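Local coordinates for protein endonuclease MutS2 (Deinococcus radiodurans, PDB 4OD6) that probably senses and splits collided ribosomes through ATP hydrolysis, and carries a C-terminal Smr domain, the part present here, linked to its endonuclease activity, at residues A[53-56]-A[57-61]. Residues are numbered along the deposited sequence; the frame is centred on the assembly and turned at random. Where two conformers were deposited one is given.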
loop_
_atom_site.group_PDB
_atom_site.type_symbol
_atom_site.label_atom_id
_atom_site.label_comp_id
_atom_site.label_asym_id
_atom_site.label_seq_id
_atom_site.Cartn_x
_atom_site.Cartn_y
_atom_site.Cartn_z
ATOM N N VAL A 53 -10.829 -7.412 3.345
ATOM C CA VAL A 53 -10.387 -8.199 2.215
ATOM C C VAL A 53 -9.184 -7.560 1.476
ATOM O O VAL A 53 -8.177 -8.203 1.233
ATOM C CB VAL A 53 -11.548 -8.425 1.221
ATOM C CG1 VAL A 53 -11.029 -9.196 0.042
ATOM C CG2 VAL A 53 -12.693 -9.181 1.866
ATOM N N LEU A 54 -9.286 -6.279 1.140
ATOM C CA LEU A 54 -8.157 -5.614 0.484
ATOM C C LEU A 54 -6.942 -5.554 1.401
ATOM O O LEU A 54 -5.834 -5.836 0.971
ATOM C CB LEU A 54 -8.558 -4.218 -0.011
ATOM C CG LEU A 54 -9.520 -4.183 -1.202
ATOM C CD1 LEU A 54 -9.636 -2.751 -1.687
ATOM C CD2 LEU A 54 -9.047 -5.086 -2.334
ATOM N N ARG A 55 -7.139 -5.224 2.660
ATOM C CA ARG A 55 -5.984 -5.086 3.535
ATOM C C ARG A 55 -5.219 -6.416 3.600
ATOM O O ARG A 55 -4.028 -6.465 3.467
ATOM C CB ARG A 55 -6.444 -4.705 4.950
ATOM C CG ARG A 55 -5.370 -4.719 6.029
ATOM C CD ARG A 55 -6.003 -4.364 7.364
ATOM N NE ARG A 55 -5.023 -4.312 8.422
ATOM C CZ ARG A 55 -4.622 -5.376 9.076
ATOM N NH1 ARG A 55 -5.133 -6.558 8.804
ATOM N NH2 ARG A 55 -3.705 -5.234 9.994
ATOM N N ARG A 56 -5.932 -7.512 3.830
ATOM C CA ARG A 56 -5.283 -8.818 4.014
ATOM C C ARG A 56 -4.608 -9.261 2.744
ATOM O O ARG A 56 -3.534 -9.765 2.787
ATOM C CB ARG A 56 -6.277 -9.856 4.491
ATOM C CG ARG A 56 -6.635 -9.694 5.950
ATOM C CD ARG A 56 -7.497 -10.833 6.437
ATOM N NE ARG A 56 -8.729 -10.924 5.684
ATOM C CZ ARG A 56 -9.849 -10.310 6.048
ATOM N NH1 ARG A 56 -9.861 -9.562 7.114
ATOM N NH2 ARG A 56 -10.918 -10.412 5.302
ATOM N N THR A 57 -5.272 -9.126 1.625
ATOM C CA THR A 57 -4.672 -9.555 0.359
ATOM C C THR A 57 -3.456 -8.693 -0.073
ATOM O O THR A 57 -2.459 -9.181 -0.553
ATOM C CB THR A 57 -5.684 -9.634 -0.788
ATOM O OG1 THR A 57 -6.262 -8.359 -1.002
ATOM C CG2 THR A 57 -6.764 -10.595 -0.475
ATOM N N LEU A 58 -3.593 -7.387 0.070
ATOM C CA LEU A 58 -2.497 -6.467 -0.256
ATOM C C LEU A 58 -1.351 -6.794 0.808
ATOM O O LEU A 58 -0.222 -6.807 0.381
ATOM C CB LEU A 58 -2.891 -5.015 -0.125
ATOM C CG LEU A 58 -3.945 -4.673 -1.176
ATOM C CD1 LEU A 58 -4.547 -3.287 -0.922
ATOM C CD2 LEU A 58 -3.385 -4.763 -2.573
ATOM N N ARG A 59 -1.516 -7.033 2.137
ATOM C CA ARG A 59 -0.430 -7.342 3.041
ATOM C C ARG A 59 0.218 -8.625 2.622
ATOM O O ARG A 59 1.395 -8.836 2.710
ATOM C CB ARG A 59 -0.934 -7.417 4.460
ATOM C CG ARG A 59 -1.321 -6.067 5.055
ATOM C CD ARG A 59 -2.011 -6.222 6.381
ATOM N NE ARG A 59 -1.219 -7.023 7.287
ATOM C CZ ARG A 59 -0.292 -6.537 8.082
ATOM N NH1 ARG A 59 -0.037 -5.237 8.087
ATOM N NH2 ARG A 59 0.396 -7.365 8.847
ATOM N N ASP A 60 -0.624 -9.553 2.175
ATOM C CA ASP A 60 -0.111 -10.850 1.732
ATOM C C ASP A 60 0.806 -10.701 0.522
ATOM O O ASP A 60 1.857 -11.338 0.444
ATOM C CB ASP A 60 -1.268 -11.791 1.390
ATOM C CG ASP A 60 -0.796 -13.115 0.820
ATOM O OD1 ASP A 60 -0.359 -13.977 1.607
ATOM O OD2 ASP A 60 -0.864 -13.293 -0.414
ATOM N N TYR A 61 0.409 -9.847 -0.415
ATOM C CA TYR A 61 1.236 -9.563 -1.580
ATOM C C TYR A 61 2.530 -8.848 -1.175
ATOM O O TYR A 61 3.601 -9.143 -1.699
ATOM C CB TYR A 61 0.455 -8.716 -2.607
ATOM C CG TYR A 61 1.346 -8.047 -3.636
ATOM C CD1 TYR A 61 1.762 -8.726 -4.770
ATOM C CD2 TYR A 61 1.830 -6.765 -3.424
ATOM C CE1 TYR A 61 2.601 -8.129 -5.689
ATOM C CE2 TYR A 61 2.667 -6.159 -4.336
ATOM C CZ TYR A 61 3.051 -6.845 -5.465
ATOM O OH TYR A 61 3.886 -6.247 -6.375
#
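Thr57 meets Val53 one turn back along the helix, through both its backbone and its side chain. Its N donates to Val53 O at 3.1 Å. Its hydroxyl folds back over the same turn, because chi1 of 60° sets OG1 between the backbone N and the carbonyl carbon. There OG1 lies 2.9 Å from Val53 O and 3.2 Å from Leu54 O. One hydroxyl proton can serve either carbonyl, and which of the two takes it stays open. CG2 packs beside Val53 O, and the Thr57 side chain also touches Val21 of helix 21-38.

Leu58 N hydrogen-bonds to Leu54 O. The Leu58 side chain runs back past that carbonyl, and its CD1 comes 4.2 Å from Leu54 CB. Leu58 is buried, with Leu16, His47 and Leu28 around it. It marks the inward side of helix 53-62, which packs beside helix 21-38 in the compact alpha/beta Smr domain, with its four-stranded mixed sheet.

Arg59 N continues the i to i+4 ladder to Arg55 O at 2.9 Å. In the Arg59 conformer given, one of two, the arginine side chains travel alongside each other in the same direction. Arg55 is extended from CG to NE, whereas Arg59 bends at chi3 (53°). With this bend the guanidinium planes lie within 4° of parallel, centres 4.6 Å apart. The stack is offset: Arg59 CD sits over the centre of the Arg55 group, 3.8 Å above its plane, while Arg55 NH2 lies toward the rim of the Arg59 group. The like charges are probably eased by Asp73 of strand 68-73, which forms a salt bridge with Arg55 NH2 and also touches Arg59.

Asp60 N closes the next turn on Arg56 O at 3.0 Å, and Asp60 CB rests against that oxygen. Arg56 NH2 instead hydrogen-bonds back to Met51 O.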